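Local coordinates for amine Dehydrogenase (Pseudomonas putida, PDB 1JMX), which probably oxidises amines as part of a quinohemoprotein and passes electrons through two covalently bound c-type hemes in this three-chain assembly, at residues 80-85 and 237-242; 317-322 and 359-364. All coordinates share one frame; numbering follows the deposited sequence.

Interaction 1 (80-85 with 237-242) comes first along the chain and closes before interaction 2 (317-322 with 359-364) opens. Their centres lie 36 Å apart and their nearest atoms about 21 Å, so the two contacts do not touch. Interaction 1 joins two domains: a loop of the heme-binding cytochrome c region meets strand 237-244 of the eight-stranded antiparallel barrel, close to the centre of the chain. Interaction 2 stays within domain III, near the periphery, where strands 319-327 and 354-362 of one mixed sheet face each other. One contact thus lies between the heme-binding domain and the barrel, whereas the other is internal to a single beta domain.

Interaction 1 (80-85 and 237-242); sequences YAMERR and EWRGNV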
loop_
_atom_site.group_PDB
_atom_site.type_symbol
_atom_site.label_atom_id
_atom_site.label_comp_id
_atom_site.label_asym_id
_atom_site.label_seq_id
_atom_site.Cartn_x
_atom_site.Cartn_y
_atom_site.Cartn_z
ATOM N N TYR A 80 17.706 -1.142 3.672
ATOM C CA TYR A 80 16.727 -0.259 4.307
ATOM C C TYR A 80 15.389 -0.946 4.553
ATOM O O TYR A 80 14.643 -0.554 5.450
ATOM C CB TYR A 80 16.500 1.010 3.475
ATOM C CG TYR A 80 16.021 0.774 2.054
ATOM C CD1 TYR A 80 16.928 0.723 0.999
ATOM C CD2 TYR A 80 14.664 0.593 1.764
ATOM C CE1 TYR A 80 16.509 0.494 -0.308
ATOM C CE2 TYR A 80 14.227 0.363 0.449
ATOM C CZ TYR A 80 15.161 0.313 -0.576
ATOM O OH TYR A 80 14.769 0.070 -1.870
ATOM N N ALA A 81 15.083 -1.962 3.746
ATOM C CA ALA A 81 13.830 -2.716 3.873
ATOM C C ALA A 81 13.804 -3.527 5.170
ATOM O O ALA A 81 12.808 -3.516 5.892
ATOM C CB ALA A 81 13.627 -3.631 2.659
ATOM N N MET A 82 14.908 -4.218 5.458
ATOM C CA MET A 82 15.023 -5.021 6.679
ATOM C C MET A 82 15.155 -4.090 7.882
ATOM O O MET A 82 14.727 -4.423 8.985
ATOM C CB MET A 82 16.244 -5.945 6.617
ATOM C CG MET A 82 16.182 -7.016 5.539
ATOM S SD MET A 82 17.695 -8.005 5.436
ATOM C CE MET A 82 18.709 -6.925 4.459
ATOM N N GLU A 83 15.745 -2.921 7.647
ATOM C CA GLU A 83 15.950 -1.921 8.682
ATOM C C GLU A 83 14.704 -1.082 8.923
ATOM O O GLU A 83 14.716 -0.153 9.723
ATOM C CB GLU A 83 17.157 -1.048 8.331
ATOM C CG GLU A 83 18.472 -1.836 8.326
ATOM C CD GLU A 83 19.645 -1.056 7.755
ATOM O OE1 GLU A 83 19.428 0.032 7.191
ATOM O OE2 GLU A 83 20.787 -1.542 7.848
ATOM N N ARG A 84 13.627 -1.427 8.225
ATOM C CA ARG A 84 12.341 -0.756 8.367
ATOM C C ARG A 84 12.364 0.749 8.146
ATOM O O ARG A 84 11.699 1.500 8.858
ATOM C CB ARG A 84 11.715 -1.072 9.734
ATOM C CG ARG A 84 11.504 -2.561 10.016
ATOM C CD ARG A 84 10.543 -3.194 9.022
ATOM N NE ARG A 84 9.190 -2.661 9.150
ATOM C CZ ARG A 84 8.204 -2.914 8.293
ATOM N NH1 ARG A 84 8.412 -3.692 7.238
ATOM N NH2 ARG A 84 7.004 -2.397 8.496
ATOM N N ARG A 85 13.160 1.185 7.180
ATOM C CA ARG A 85 13.234 2.593 6.836
ATOM C C ARG A 85 12.156 2.799 5.772
ATOM O O ARG A 85 12.436 2.834 4.573
ATOM C CB ARG A 85 14.624 2.935 6.302
ATOM C CG ARG A 85 15.739 2.659 7.291
ATOM C CD ARG A 85 17.064 3.120 6.738
ATOM N NE ARG A 85 18.197 2.723 7.572
ATOM C CZ ARG A 85 18.711 3.447 8.567
ATOM N NH1 ARG A 85 18.199 4.633 8.875
ATOM N NH2 ARG A 85 19.747 2.978 9.259
ATOM N N GLU A 237 23.916 -11.798 9.388
ATOM C CA GLU A 237 22.617 -11.175 9.657
ATOM C C GLU A 237 22.198 -11.232 11.120
ATOM O O GLU A 237 21.547 -12.173 11.575
ATOM C CB GLU A 237 21.526 -11.762 8.759
ATOM C CG GLU A 237 21.633 -11.360 7.289
ATOM C CD GLU A 237 21.253 -9.900 7.015
ATOM O OE1 GLU A 237 21.069 -9.104 7.962
ATOM O OE2 GLU A 237 21.135 -9.545 5.825
ATOM N N TRP A 238 22.555 -10.173 11.835
ATOM C CA TRP A 238 22.273 -10.026 13.251
ATOM C C TRP A 238 20.872 -9.492 13.524
ATOM O O TRP A 238 20.498 -8.423 13.047
ATOM C CB TRP A 238 23.322 -9.095 13.858
ATOM C CG TRP A 238 23.092 -8.706 15.282
ATOM C CD1 TRP A 238 22.259 -7.724 15.742
ATOM C CD2 TRP A 238 23.759 -9.240 16.430
ATOM N NE1 TRP A 238 22.374 -7.607 17.106
ATOM C CE2 TRP A 238 23.288 -8.524 17.556
ATOM C CE3 TRP A 238 24.712 -10.250 16.619
ATOM C CZ2 TRP A 238 23.743 -8.788 18.857
ATOM C CZ3 TRP A 238 25.161 -10.512 17.906
ATOM C CH2 TRP A 238 24.676 -9.783 19.010
ATOM N N ARG A 239 20.107 -10.244 14.310
ATOM C CA ARG A 239 18.756 -9.855 14.685
ATOM C C ARG A 239 18.662 -9.906 16.195
ATOM O O ARG A 239 18.818 -10.959 16.794
ATOM C CB ARG A 239 17.720 -10.798 14.065
ATOM C CG ARG A 239 17.657 -10.725 12.564
ATOM C CD ARG A 239 17.226 -9.349 12.092
ATOM N NE ARG A 239 17.198 -9.285 10.638
ATOM C CZ ARG A 239 18.282 -9.181 9.881
ATOM N NH1 ARG A 239 19.481 -9.114 10.436
ATOM N NH2 ARG A 239 18.173 -9.192 8.567
ATOM N N GLY A 240 18.388 -8.770 16.817
ATOM C CA GLY A 240 18.305 -8.760 18.258
ATOM C C GLY A 240 17.151 -7.981 18.829
ATOM O O GLY A 240 16.455 -7.255 18.124
ATOM N N ASN A 241 16.913 -8.193 20.118
ATOM C CA ASN A 241 15.859 -7.495 20.823
ATOM C C ASN A 241 16.433 -7.091 22.165
ATOM O O ASN A 241 16.859 -7.937 22.954
ATOM C CB ASN A 241 14.629 -8.380 21.020
ATOM C CG ASN A 241 13.454 -7.600 21.572
ATOM O OD1 ASN A 241 13.288 -7.457 22.794
ATOM N ND2 ASN A 241 12.657 -7.045 20.672
ATOM N N VAL A 242 16.460 -5.788 22.407
ATOM C CA VAL A 242 17.003 -5.255 23.638
ATOM C C VAL A 242 16.027 -4.312 24.310
ATOM O O VAL A 242 15.647 -3.280 23.754
ATOM C CB VAL A 242 18.330 -4.515 23.381
ATOM C CG1 VAL A 242 18.869 -3.939 24.672
ATOM C CG2 VAL A 242 19.348 -5.470 22.762
#
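M82 sets its sulfur against the guanidinium edge of R239, where a loop of the cytochrome c-like heme domain meets strand 237-244 of the antiparallel eight-stranded barrel. M82 is the first of the two central residues of a type I beta turn from A81 to R84, and its side chain crosses those of R239 and E237 at about a right angle. SD lies near the guanidinium plane, 3.4 Å from R239 NH2, rather than over its face. The chain of M82 bends at chi3 (-82°), and its CE thereby comes within 3.8 Å of E237 OE2. On the strand, two residues apart, R239 grips E237 end-on: R239 NH1 and NH2 reach the single oxygen E237 OE1 at 2.9 and 3.0 Å. Both donors come from the same face of the carboxylate, NH2 from well above its plane, while OE1 stays in the plane of the guanidinium. The strongest partner of R239 is E35 of the heme-binding domain, in a salt bridge with NH2; R79 of the same loop as M82 pairs with E237 OE2, so the carboxylate ties both domains together. An alanine in place of E237 would probably leave R79 without this mate and R239 relying on E35. V252 of the neighbouring strand touches both M82 and R239. R239 NH1 also makes a weak hydrogen bond of 2.9 Å to W238 O.

Interaction 2 (317-322 and 359-364); sequences AGVEVT and LAVYDK
V319 and V361 each hold CG1 anti to the backbone N (chi1 -173° and 175°), which leaves CG2 of each beside its own N and brings these two methyls together across the interior of a beta sandwich-like domain of the E-set clan. V319 CG2 and V361 CG2 meet at 3.7 Å, and the two side chains run past each other in opposite directions. Both residues point their CB toward the facing strand. The strands are not neighbours in the sheet: 319-327 is, within this chain, an outermost strand of a seven-stranded mixed sheet, and 354-362 pairs with 345-351 and 285-295, so the contact is made by side chains alone, with the CA atoms of V319 and V361 8.2 Å apart. L359, two residues before V361 and directed the same way, adds a looser apolar touch. R347 of strand 345-351 lies against both valines, and I294 of strand 285-295 packs on V361 and L359. Strand 319-327 is instead hydrogen-bonded to strand 331-338, E320 pairing with R337 through the backbone and through a salt bridge between their side chains. At the other branch of V319, CG1 stands 4.4 Å from L359 CD2.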
loop_
_atom_site.group_PDB
_atom_site.type_symbol
_atom_site.label_atom_id
_atom_site.label_comp_id
_atom_site.label_asym_id
_atom_site.label_seq_id
_atom_site.Cartn_x
_atom_site.Cartn_y
_atom_site.Cartn_z
ATOM N N ALA A 317 43.445 22.553 13.348
ATOM C CA ALA A 317 43.779 23.981 13.397
ATOM C C ALA A 317 42.696 24.940 13.905
ATOM O O ALA A 317 41.616 25.024 13.343
ATOM C CB ALA A 317 44.261 24.437 12.020
ATOM N N GLY A 318 43.010 25.703 14.945
ATOM C CA GLY A 318 42.052 26.658 15.470
ATOM C C GLY A 318 41.157 26.125 16.562
ATOM O O GLY A 318 40.376 26.876 17.157
ATOM N N VAL A 319 41.276 24.830 16.845
ATOM C CA VAL A 319 40.465 24.205 17.881
ATOM C C VAL A 319 41.368 23.820 19.051
ATOM O O VAL A 319 42.374 23.129 18.878
ATOM C CB VAL A 319 39.708 22.972 17.329
ATOM C CG1 VAL A 319 38.736 22.430 18.376
ATOM C CG2 VAL A 319 38.966 23.352 16.057
ATOM N N GLU A 320 40.978 24.258 20.243
ATOM C CA GLU A 320 41.741 24.023 21.465
ATOM C C GLU A 320 41.082 23.072 22.464
ATOM O O GLU A 320 39.928 23.273 22.848
ATOM C CB GLU A 320 42.000 25.364 22.160
ATOM C CG GLU A 320 42.790 25.251 23.460
ATOM C CD GLU A 320 42.944 26.584 24.189
ATOM O OE1 GLU A 320 42.091 27.483 23.989
ATOM O OE2 GLU A 320 43.916 26.721 24.975
ATOM N N VAL A 321 41.822 22.050 22.894
ATOM C CA VAL A 321 41.310 21.097 23.882
ATOM C C VAL A 321 41.643 21.692 25.248
ATOM O O VAL A 321 42.783 21.613 25.707
ATOM C CB VAL A 321 41.984 19.718 23.736
ATOM C CG1 VAL A 321 41.367 18.733 24.709
ATOM C CG2 VAL A 321 41.856 19.220 22.301
ATOM N N THR A 322 40.647 22.291 25.891
ATOM C CA THR A 322 40.849 22.948 27.184
ATOM C C THR A 322 40.787 22.107 28.465
ATOM O O THR A 322 41.347 22.517 29.485
ATOM C CB THR A 322 39.898 24.168 27.350
ATOM O OG1 THR A 322 38.573 23.720 27.660
ATOM C CG2 THR A 322 39.848 24.972 26.071
ATOM N N LEU A 359 35.604 17.057 12.052
ATOM C CA LEU A 359 34.945 18.056 12.900
ATOM C C LEU A 359 34.756 19.320 12.070
ATOM O O LEU A 359 35.723 19.891 11.565
ATOM C CB LEU A 359 35.816 18.372 14.123
ATOM C CG LEU A 359 35.252 19.240 15.249
ATOM C CD1 LEU A 359 33.988 18.630 15.799
ATOM C CD2 LEU A 359 36.283 19.357 16.361
ATOM N N ALA A 360 33.508 19.740 11.902
ATOM C CA ALA A 360 33.222 20.937 11.123
ATOM C C ALA A 360 33.328 22.173 11.990
ATOM O O ALA A 360 32.655 22.282 13.010
ATOM C CB ALA A 360 31.832 20.857 10.515
ATOM N N VAL A 361 34.246 23.059 11.628
ATOM C CA VAL A 361 34.416 24.314 12.343
ATOM C C VAL A 361 33.697 25.283 11.433
ATOM O O VAL A 361 33.954 25.294 10.236
ATOM C CB VAL A 361 35.895 24.724 12.447
ATOM C CG1 VAL A 361 36.016 26.103 13.100
ATOM C CG2 VAL A 361 36.646 23.702 13.250
ATOM N N TYR A 362 32.769 26.064 11.969
ATOM C CA TYR A 362 32.047 26.989 11.113
ATOM C C TYR A 362 31.903 28.366 11.723
ATOM O O TYR A 362 31.994 28.530 12.939
ATOM C CB TYR A 362 30.663 26.425 10.763
ATOM C CG TYR A 362 29.663 26.473 11.898
ATOM C CD1 TYR A 362 28.676 27.460 11.935
ATOM C CD2 TYR A 362 29.695 25.532 12.932
ATOM C CE1 TYR A 362 27.746 27.515 12.968
ATOM C CE2 TYR A 362 28.763 25.575 13.974
ATOM C CZ TYR A 362 27.794 26.572 13.979
ATOM O OH TYR A 362 26.868 26.629 14.987
ATOM N N ASP A 363 31.649 29.346 10.859
ATOM C CA ASP A 363 31.466 30.726 11.296
ATOM C C ASP A 363 30.006 31.158 11.280
ATOM O O ASP A 363 29.515 31.724 12.260
ATOM C CB ASP A 363 32.354 31.705 10.489
ATOM C CG ASP A 363 32.268 31.510 8.970
ATOM O OD1 ASP A 363 31.561 30.590 8.478
ATOM O OD2 ASP A 363 32.926 32.306 8.259
ATOM N N LYS A 364 29.307 30.827 10.199
ATOM C CA LYS A 364 27.902 31.181 10.040
ATOM C C LYS A 364 27.148 30.162 9.194
ATOM O O LYS A 364 27.704 29.568 8.268
ATOM C CB LYS A 364 27.763 32.558 9.379
ATOM C CG LYS A 364 28.482 32.696 8.034
ATOM C CD LYS A 364 27.655 33.499 7.023
ATOM C CE LYS A 364 26.473 32.674 6.482
ATOM N NZ LYS A 364 25.520 33.481 5.654
#